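Local coordinates for glutamate ABC superfamily ATP binding cassette transporter, binding protein (Enterococcus faecium DO, PDB 5EYF) that binds glutamate as the solute-binding protein of an ABC transporter, probably capturing the amino acid outside the membrane and delivering it for uptake, at residues V21-R26 and F62-S67; A81-M86 and Y200-N205. All coordinates share one frame; numbering follows the deposited sequence. Where two conformers were deposited one is given.

How the interactions relate
From the N terminus, strand 16-21 leads through the short strands 24-25, 29-32 and 37-39 into helix 41-54 and then strand 59-64, parallel to the first: a beta-alpha-beta crossover. Interaction 1 closes this loop at the C-terminal ends of strands 16-21 and 59-64, pairing 21-26 with 62-67. Helix 70-75 then leads to 81-86, where interaction 2 opens a far longer loop that ends at 200-205. The contacts follow in series, neither enclosing nor crossing the other. Interaction 2 joins the edge of the parallel sheet to strand 198-205. They touch directly, K22 CE being 3.5 Å from A84 O, and both reach the bound glutamate, through K22 and S67 and through T85.

Interaction 1: residues V21-R26 and F62-S67; sequences VKYDTR and FVEVTS. With GLU (glutamic acid), chain E.
V21, Y23 and E64 bury the most surface where a beta-alpha-beta crossover of this family 3 solute-binding protein, strands 16-21 and 59-64, approaches its glutamate. V21 pairs with E64 in a parallel bridge: V21 N donates to V63 O at 3.0 Å, and V65 N donates to V21 O at 2.9 Å. On the side chain of V21, CG1 meets F62 CD1 at 3.5 Å, and helix 41-54 packs on the same phenyl group.

Y23 spreads its ring over E64. The E64 CB lies 3.4 Å from the ring centroid and 3° off its normal, a CH-pi contact over one face. With CG of E64 anti to its own nitrogen (chi1 173°) and the chain extended, the carboxylate is carried back along the ring towards Y23 CB, its plane only 11° from the ring's. One water fixes this end: it accepts from Y23 N and donates to both E64 OE2 and V65 O.

Beyond the bridge, K22 turns towards the ligand through bends at chi2 and chi4. Its ammonium donates to S67 OG, to a water also held by S67 N, and to the ligand carboxylate; R70 NH1 and T85 OG1 bind the ligand too. The two segments thus grip separate carboxylate oxygens: K22 NZ reaches GLU OE1 at 2.9 Å and S67 OG reaches GLU OE2 at 2.7 Å.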
ATOM      1  N   VAL B  21       4.259   0.583  21.900  1.00 19.54           N
ATOM      2  CA  VAL B  21       2.948   0.558  21.256  1.00 19.74           C
ATOM      3  C   VAL B  21       2.175   1.796  21.658  1.00 20.67           C
ATOM      4  O   VAL B  21       2.429   2.392  22.708  1.00 20.43           O
ATOM      5  CB  VAL B  21       2.134  -0.716  21.632  1.00 18.99           C
ATOM      6  CG1 VAL B  21       2.800  -1.992  21.100  1.00 19.39           C
ATOM      7  CG2 VAL B  21       1.920  -0.807  23.168  1.00 19.32           C
ATOM      8  N   LYS B  22       1.213   2.176  20.812  1.00 21.08           N
ATOM      9  CA  LYS B  22       0.264   3.199  21.201  1.00 21.90           C
ATOM     10  C   LYS B  22      -0.614   2.688  22.333  1.00 23.03           C
ATOM     11  O   LYS B  22      -0.892   1.485  22.440  1.00 22.11           O
ATOM     12  CB  LYS B  22      -0.607   3.617  20.011  1.00 21.51           C
ATOM     13  CG  LYS B  22       0.180   4.106  18.773  1.00 21.81           C
ATOM     14  CD  LYS B  22       1.197   5.181  19.122  1.00 22.28           C
ATOM     15  CE  LYS B  22       1.778   5.880  17.879  1.00 23.11           C
ATOM     16  NZ  LYS B  22       0.860   6.843  17.200  1.00 24.34           N
ATOM     17  N   TYR B  23      -1.052   3.620  23.189  1.00 23.43           N
ATOM     18  CA  TYR B  23      -2.042   3.315  24.215  1.00 25.25           C
ATOM     19  C   TYR B  23      -3.390   3.956  23.931  1.00 26.43           C
ATOM     20  O   TYR B  23      -4.338   3.747  24.700  1.00 28.74           O
ATOM     21  CB  TYR B  23      -1.570   3.764  25.616  1.00 26.24           C
ATOM     22  CG  TYR B  23      -0.629   2.808  26.341  1.00 28.88           C
ATOM     23  CD1 TYR B  23       0.166   1.899  25.653  1.00 29.74           C
ATOM     24  CD2 TYR B  23      -0.545   2.820  27.728  1.00 29.41           C
ATOM     25  CE1 TYR B  23       1.037   1.026  26.330  1.00 30.61           C
ATOM     26  CE2 TYR B  23       0.310   1.953  28.408  1.00 31.24           C
ATOM     27  CZ  TYR B  23       1.098   1.068  27.715  1.00 31.77           C
ATOM     28  OH  TYR B  23       1.933   0.231  28.438  1.00 33.99           O
ATOM     29  N   ASP B  24      -3.504   4.726  22.850  1.00 26.82           N
ATOM     30  CA  ASP B  24      -4.674   5.552  22.601  1.00 27.68           C
ATOM     31  C   ASP B  24      -5.291   5.291  21.234  1.00 26.69           C
ATOM     32  O   ASP B  24      -6.130   6.080  20.782  1.00 27.46           O
ATOM     33  CB  ASP B  24      -4.315   7.043  22.729  1.00 28.67           C
ATOM     34  CG  ASP B  24      -3.527   7.564  21.512  1.00 30.20           C
ATOM     35  OD1 ASP B  24      -2.735   6.789  20.892  1.00 29.87           O
ATOM     36  OD2 ASP B  24      -3.718   8.756  21.188  1.00 32.00           O
ATOM     37  N   THR B  25      -4.896   4.232  20.544  1.00 24.65           N
ATOM     38  CA  THR B  25      -5.318   4.059  19.155  1.00 23.42           C
ATOM     39  C   THR B  25      -6.183   2.805  19.062  1.00 24.18           C
ATOM     40  O   THR B  25      -5.656   1.693  18.967  1.00 23.38           O
ATOM     41  CB  THR B  25      -4.093   3.951  18.247  1.00 22.82           C
ATOM     42  OG1 THR B  25      -3.280   5.133  18.401  1.00 21.91           O
ATOM     43  CG2 THR B  25      -4.527   3.806  16.786  1.00 23.45           C
ATOM     44  N   ARG B  26      -7.507   2.980  19.089  0.61 26.64           N
ATOM     45  CA  ARG B  26      -8.398   1.823  19.023  0.61 28.21           C
ATOM     46  C   ARG B  26      -8.148   1.040  17.741  0.61 27.91           C
ATOM     47  O   ARG B  26      -7.983   1.625  16.669  0.61 28.06           O
ATOM     48  CB  ARG B  26      -9.869   2.241  19.084  0.61 30.78           C
ATOM     49  CG  ARG B  26     -10.810   1.063  19.370  0.61 34.77           C
ATOM     50  CD  ARG B  26     -12.297   1.452  19.421  0.61 39.00           C
ATOM     51  NE  ARG B  26     -12.892   1.439  18.087  0.61 42.60           N
ATOM     52  CZ  ARG B  26     -13.461   0.376  17.523  0.61 44.75           C
ATOM     53  NH1 ARG B  26     -13.948   0.461  16.294  0.61 45.28           N
ATOM     54  NH2 ARG B  26     -13.542  -0.771  18.179  0.61 45.55           N
ATOM     55  N   PHE B  62       5.135  -4.352  27.129  1.00 26.01           N
ATOM     56  CA  PHE B  62       4.666  -3.201  26.376  1.00 25.26           C
ATOM     57  C   PHE B  62       4.974  -1.903  27.118  1.00 24.76           C
ATOM     58  O   PHE B  62       4.842  -1.820  28.349  1.00 28.20           O
ATOM     59  CB  PHE B  62       3.173  -3.331  26.084  1.00 25.32           C
ATOM     60  CG  PHE B  62       2.853  -4.455  25.126  1.00 24.26           C
ATOM     61  CD1 PHE B  62       3.113  -4.312  23.752  1.00 24.26           C
ATOM     62  CD2 PHE B  62       2.310  -5.644  25.572  1.00 24.12           C
ATOM     63  CE1 PHE B  62       2.855  -5.339  22.871  1.00 25.17           C
ATOM     64  CE2 PHE B  62       2.037  -6.683  24.665  1.00 25.36           C
ATOM     65  CZ  PHE B  62       2.318  -6.529  23.321  1.00 25.53           C
ATOM     66  N   VAL B  63       5.422  -0.917  26.347  1.00 23.91           N
ATOM     67  CA  VAL B  63       5.754   0.426  26.809  1.00 24.05           C
ATOM     68  C   VAL B  63       4.993   1.413  25.942  1.00 24.10           C
ATOM     69  O   VAL B  63       5.010   1.311  24.704  1.00 22.67           O
ATOM     70  CB  VAL B  63       7.273   0.700  26.731  1.00 25.31           C
ATOM     71  CG1 VAL B  63       7.598   2.167  26.980  1.00 26.00           C
ATOM     72  CG2 VAL B  63       8.038  -0.210  27.680  1.00 26.89           C
ATOM     73  N   GLU B  64       4.332   2.375  26.569  1.00 26.82           N
ATOM     74  CA  GLU B  64       3.605   3.368  25.792  1.00 27.30           C
ATOM     75  C   GLU B  64       4.561   4.264  25.006  1.00 27.50           C
ATOM     76  O   GLU B  64       5.500   4.843  25.572  1.00 29.65           O
ATOM     77  CB  GLU B  64       2.722   4.232  26.697  1.00 31.67           C
ATOM     78  CG  GLU B  64       2.119   5.362  25.877  1.00 33.52           C
ATOM     79  CD  GLU B  64       1.022   6.148  26.556  1.00 37.73           C
ATOM     80  OE1 GLU B  64       0.914   6.116  27.793  1.00 38.21           O
ATOM     81  OE2 GLU B  64       0.265   6.827  25.823  1.00 40.28           O
ATOM     82  N   VAL B  65       4.287   4.423  23.705  1.00 25.76           N
ATOM     83  CA  VAL B  65       4.913   5.463  22.899  1.00 25.32           C
ATOM     84  C   VAL B  65       3.822   6.318  22.263  1.00 25.14           C
ATOM     85  O   VAL B  65       2.664   5.905  22.133  1.00 26.87           O
ATOM     86  CB  VAL B  65       5.822   4.883  21.790  1.00 25.18           C
ATOM     87  CG1 VAL B  65       6.836   3.921  22.382  1.00 25.40           C
ATOM     88  CG2 VAL B  65       4.978   4.212  20.688  1.00 23.98           C
ATOM     89  N   THR B  66       4.213   7.518  21.848  1.00 26.09           N
ATOM     90  CA  THR B  66       3.409   8.355  20.980  1.00 26.39           C
ATOM     91  C   THR B  66       4.158   8.532  19.658  1.00 26.69           C
ATOM     92  O   THR B  66       5.314   8.130  19.513  1.00 27.62           O
ATOM     93  CB  THR B  66       3.144   9.726  21.603  1.00 29.63           C
ATOM     94  OG1 THR B  66       4.369  10.473  21.603  1.00 30.72           O
ATOM     95  CG2 THR B  66       2.631   9.568  23.039  1.00 30.61           C
ATOM     96  N   SER B  67       3.513   9.173  18.687  1.00 27.14           N
ATOM     97  CA  SER B  67       4.251   9.505  17.471  1.00 28.51           C
ATOM     98  C   SER B  67       5.446  10.398  17.770  1.00 30.09           C
ATOM     99  O   SER B  67       6.471  10.311  17.085  1.00 30.39           O
ATOM    100  CB  SER B  67       3.327  10.172  16.458  1.00 28.23           C
ATOM    101  OG  SER B  67       2.260   9.294  16.151  1.00 30.31           O
TER
HETATM  102  N   GLU E 301       0.966   6.211  10.121  1.00 19.56           N
HETATM  103  CA  GLU E 301       1.201   7.661  10.218  1.00 20.28           C
HETATM  104  C   GLU E 301       2.615   7.938  10.709  1.00 21.40           C
HETATM  105  O   GLU E 301       3.385   7.012  10.999  1.00 19.80           O
HETATM  106  CB  GLU E 301       0.168   8.347  11.134  1.00 21.92           C
HETATM  107  CG  GLU E 301      -0.082   7.640  12.466  1.00 22.94           C
HETATM  108  CD  GLU E 301       1.050   7.780  13.480  1.00 24.08           C
HETATM  109  OE1 GLU E 301       1.189   6.872  14.305  1.00 23.07           O
HETATM  110  OE2 GLU E 301       1.748   8.820  13.521  1.00 25.23           O
HETATM  111  OXT GLU E 301       3.035   9.108  10.810  1.00 25.38           O
HETATM  112  O   HOH W   1       0.742   8.999  18.934  1.00 26.25           O
HETATM  113  O   HOH W   2       0.280   6.391  23.075  1.00 26.42           O

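Interaction 2: residues A81-M86 and Y200-N205. With GLU (glutamic acid), chain E.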
ATOM      1  N   ALA B  81      11.614  -2.417  19.924  1.00 18.82           N
ATOM      2  CA  ALA B  81      10.988  -2.230  18.620  1.00 17.85           C
ATOM      3  C   ALA B  81       9.767  -1.349  18.806  1.00 18.39           C
ATOM      4  O   ALA B  81       9.134  -1.373  19.876  1.00 19.59           O
ATOM      5  CB  ALA B  81      10.587  -3.590  17.999  1.00 18.79           C
ATOM      6  N   ILE B  82       9.443  -0.577  17.756  1.00 18.25           N
ATOM      7  CA  ILE B  82       8.209   0.200  17.686  1.00 16.87           C
ATOM      8  C   ILE B  82       7.219  -0.540  16.810  1.00 16.47           C
ATOM      9  O   ILE B  82       7.505  -0.811  15.635  1.00 17.56           O
ATOM     10  CB  ILE B  82       8.422   1.598  17.095  1.00 17.51           C
ATOM     11  CG1 ILE B  82       9.452   2.417  17.864  1.00 17.60           C
ATOM     12  CG2 ILE B  82       7.086   2.326  17.045  1.00 17.34           C
ATOM     13  CD1 ILE B  82       9.904   3.663  17.040  1.00 18.31           C
ATOM     14  N   ILE B  83       6.057  -0.878  17.355  1.00 16.79           N
ATOM     15  CA  ILE B  83       4.946  -1.324  16.517  1.00 15.41           C
ATOM     16  C   ILE B  83       3.754  -0.457  16.919  1.00 16.81           C
ATOM     17  O   ILE B  83       3.069  -0.713  17.914  1.00 16.86           O
ATOM     18  CB  ILE B  83       4.676  -2.843  16.600  1.00 15.46           C
ATOM     19  CG1 ILE B  83       3.689  -3.252  15.504  1.00 15.53           C
ATOM     20  CG2 ILE B  83       4.258  -3.357  17.987  1.00 15.90           C
ATOM     21  CD1 ILE B  83       3.574  -4.781  15.399  1.00 17.46           C
ATOM     22  N   ALA B  84       3.525   0.607  16.160  1.00 16.13           N
ATOM     23  CA  ALA B  84       2.672   1.692  16.640  1.00 16.79           C
ATOM     24  C   ALA B  84       2.226   2.517  15.443  1.00 17.28           C
ATOM     25  O   ALA B  84       2.653   3.661  15.291  1.00 19.35           O
ATOM     26  CB  ALA B  84       3.411   2.586  17.671  1.00 17.10           C
ATOM     27  N   THR B  85       1.417   1.912  14.568  1.00 17.08           N
ATOM     28  CA  THR B  85       0.851   2.552  13.359  1.00 16.07           C
ATOM     29  C   THR B  85       1.873   3.437  12.648  1.00 16.83           C
ATOM     30  O   THR B  85       1.588   4.573  12.266  1.00 17.57           O
ATOM     31  CB  THR B  85      -0.425   3.357  13.687  1.00 17.40           C
ATOM     32  OG1 THR B  85      -0.138   4.447  14.599  1.00 18.14           O
ATOM     33  CG2 THR B  85      -1.469   2.449  14.321  1.00 17.08           C
HETATM   34  N   MSE B  86       3.071   2.901  12.446  1.00 15.79           N
HETATM   35  CA  MSE B  86       4.190   3.723  11.970  1.00 15.84           C
HETATM   36  C   MSE B  86       4.514   3.521  10.503  1.00 16.45           C
HETATM   37  O   MSE B  86       4.946   2.444  10.106  1.00 15.91           O
HETATM   38  CB  MSE B  86       5.441   3.420  12.777  1.00 16.84           C
HETATM   39  CG  MSE B  86       6.554   4.445  12.517  1.00 18.59           C
HETATM   40 SE   MSE B  86       7.960   4.088  13.818  0.76 23.72          SE
HETATM   41  CE  MSE B  86       9.265   5.377  13.212  1.00 21.96           C
ATOM     42  N   TYR B 200       2.629   0.333   7.092  1.00 12.42           N
ATOM     43  CA  TYR B 200       3.206   0.276   8.430  1.00 11.69           C
ATOM     44  C   TYR B 200       4.344  -0.735   8.492  1.00 12.20           C
ATOM     45  O   TYR B 200       4.238  -1.849   7.959  1.00 12.86           O
ATOM     46  CB  TYR B 200       2.165  -0.153   9.456  1.00 13.85           C
ATOM     47  CG  TYR B 200       0.991   0.760   9.668  1.00 13.60           C
ATOM     48  CD1 TYR B 200       0.960   2.054   9.142  1.00 15.89           C
ATOM     49  CD2 TYR B 200      -0.075   0.337  10.455  1.00 14.50           C
ATOM     50  CE1 TYR B 200      -0.131   2.876   9.374  1.00 17.03           C
ATOM     51  CE2 TYR B 200      -1.157   1.146  10.697  1.00 15.62           C
ATOM     52  CZ  TYR B 200      -1.186   2.413  10.152  1.00 16.00           C
ATOM     53  OH  TYR B 200      -2.287   3.221  10.424  1.00 18.13           O
ATOM     54  N   GLY B 201       5.412  -0.348   9.189  1.00 13.07           N
ATOM     55  CA  GLY B 201       6.503  -1.252   9.487  1.00 13.46           C
ATOM     56  C   GLY B 201       6.815  -1.237  10.970  1.00 13.89           C
ATOM     57  O   GLY B 201       6.378  -0.354  11.716  1.00 14.82           O
ATOM     58  N   ILE B 202       7.547  -2.264  11.399  1.00 13.72           N
ATOM     59  CA  ILE B 202       8.085  -2.320  12.757  1.00 13.77           C
ATOM     60  C   ILE B 202       9.445  -1.651  12.746  1.00 14.70           C
ATOM     61  O   ILE B 202      10.327  -2.048  11.985  1.00 15.11           O
ATOM     62  CB  ILE B 202       8.183  -3.771  13.251  1.00 13.60           C
ATOM     63  CG1 ILE B 202       6.779  -4.366  13.315  1.00 15.13           C
ATOM     64  CG2 ILE B 202       8.935  -3.871  14.629  1.00 14.37           C
ATOM     65  CD1 ILE B 202       6.803  -5.925  13.460  1.00 15.16           C
ATOM     66  N   ALA B 203       9.635  -0.637  13.604  1.00 15.71           N
ATOM     67  CA  ALA B 203      10.897   0.071  13.616  1.00 16.89           C
ATOM     68  C   ALA B 203      11.832  -0.519  14.660  1.00 17.27           C
ATOM     69  O   ALA B 203      11.429  -0.782  15.795  1.00 18.96           O
ATOM     70  CB  ALA B 203      10.673   1.557  13.885  1.00 18.12           C
ATOM     71  N   ILE B 204      13.091  -0.684  14.267  1.00 18.00           N
ATOM     72  CA  ILE B 204      14.145  -1.237  15.103  1.00 18.27           C
ATOM     73  C   ILE B 204      15.347  -0.296  15.026  1.00 19.58           C
ATOM     74  O   ILE B 204      15.611   0.313  13.981  1.00 20.09           O
ATOM     75  CB  ILE B 204      14.472  -2.680  14.655  1.00 19.33           C
ATOM     76  CG1 ILE B 204      13.224  -3.570  14.864  1.00 21.65           C
ATOM     77  CG2 ILE B 204      15.737  -3.243  15.332  1.00 19.44           C
ATOM     78  CD1 ILE B 204      13.343  -4.969  14.342  1.00 24.48           C
ATOM     79  N   ASN B 205      16.036  -0.097  16.148  1.00 21.76           N
ATOM     80  CA  ASN B 205      17.163   0.829  16.106  1.00 24.31           C
ATOM     81  C   ASN B 205      18.223   0.329  15.128  1.00 24.53           C
ATOM     82  O   ASN B 205      18.337  -0.872  14.856  1.00 25.03           O
ATOM     83  CB  ASN B 205      17.783   0.992  17.501  1.00 25.55           C
ATOM     84  CG  ASN B 205      18.643   2.228  17.624  1.00 29.31           C
ATOM     85  OD1 ASN B 205      18.557   3.142  16.799  1.00 31.66           O
ATOM     86  ND2 ASN B 205      19.483   2.264  18.646  1.00 31.72           N
TER
HETATM   87  N   GLU E 301       0.966   6.211  10.121  1.00 19.56           N
HETATM   88  CA  GLU E 301       1.201   7.661  10.218  1.00 20.28           C
HETATM   89  C   GLU E 301       2.615   7.938  10.709  1.00 21.40           C
HETATM   90  O   GLU E 301       3.385   7.012  10.999  1.00 19.80           O
HETATM   91  CB  GLU E 301       0.168   8.347  11.134  1.00 21.92           C
HETATM   92  CG  GLU E 301      -0.082   7.640  12.466  1.00 22.94           C
HETATM   93  CD  GLU E 301       1.050   7.780  13.480  1.00 24.08           C
HETATM   94  OE1 GLU E 301       1.189   6.872  14.305  1.00 23.07           O
HETATM   95  OE2 GLU E 301       1.748   8.820  13.521  1.00 25.23           O
HETATM   96  OXT GLU E 301       3.035   9.108  10.810  1.00 25.38           O
HETATM   97  O   HOH W   3       4.173   0.300  13.334  1.00 14.82           O
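One water is gripped from both segments: it accepts from A84 N and M86 N and donates to G201 O, bridging the backbones where they separate past I83. On one side of it they are joined directly, I82 N donating to A203 O at 2.8 Å, nearly straight at 166°, and A203 N to I82 O. These two bonds make I82 and A203 a hydrogen-bonded antiparallel pair, a single bridge by which the edge of the parallel sheet meets strand 198-205, which comes late in the chain, in the two-lobed fold of the periplasmic-binding-protein clan. On the other side the segments rejoin where G201 N donates to M86 O at 3.0 Å.

Apolar side chains line the bridge. A203 CB has I82 CD1 at 3.9 Å and the SE of M86, a selenomethionine, at 3.7 Å. CD1 of I83 runs alongside CG1 of I202 at 3.8 Å, while A81 CB touches I202 CG2.

At the ligand end, T85 lies over one face of the Y200 ring, with its CA 3.7 Å from the centroid and 14° off the normal, a CH-pi contact. Y200 OH is hydrogen-bonded to D174 OD2, the same oxygen that is hydrogen-bonded to the ligand, so Y200 positions a first-shell carboxylate. T85 contacts the glutamate at two points. Its carbonyl oxygen accepts from the ligand's amino group, GLU N to T85 O being 2.8 Å. With chi1 at 63°, its hydroxyl is tucked over the main chain and turned to the ligand, donating from T85 OG1 to GLU OE1 at 2.8 Å.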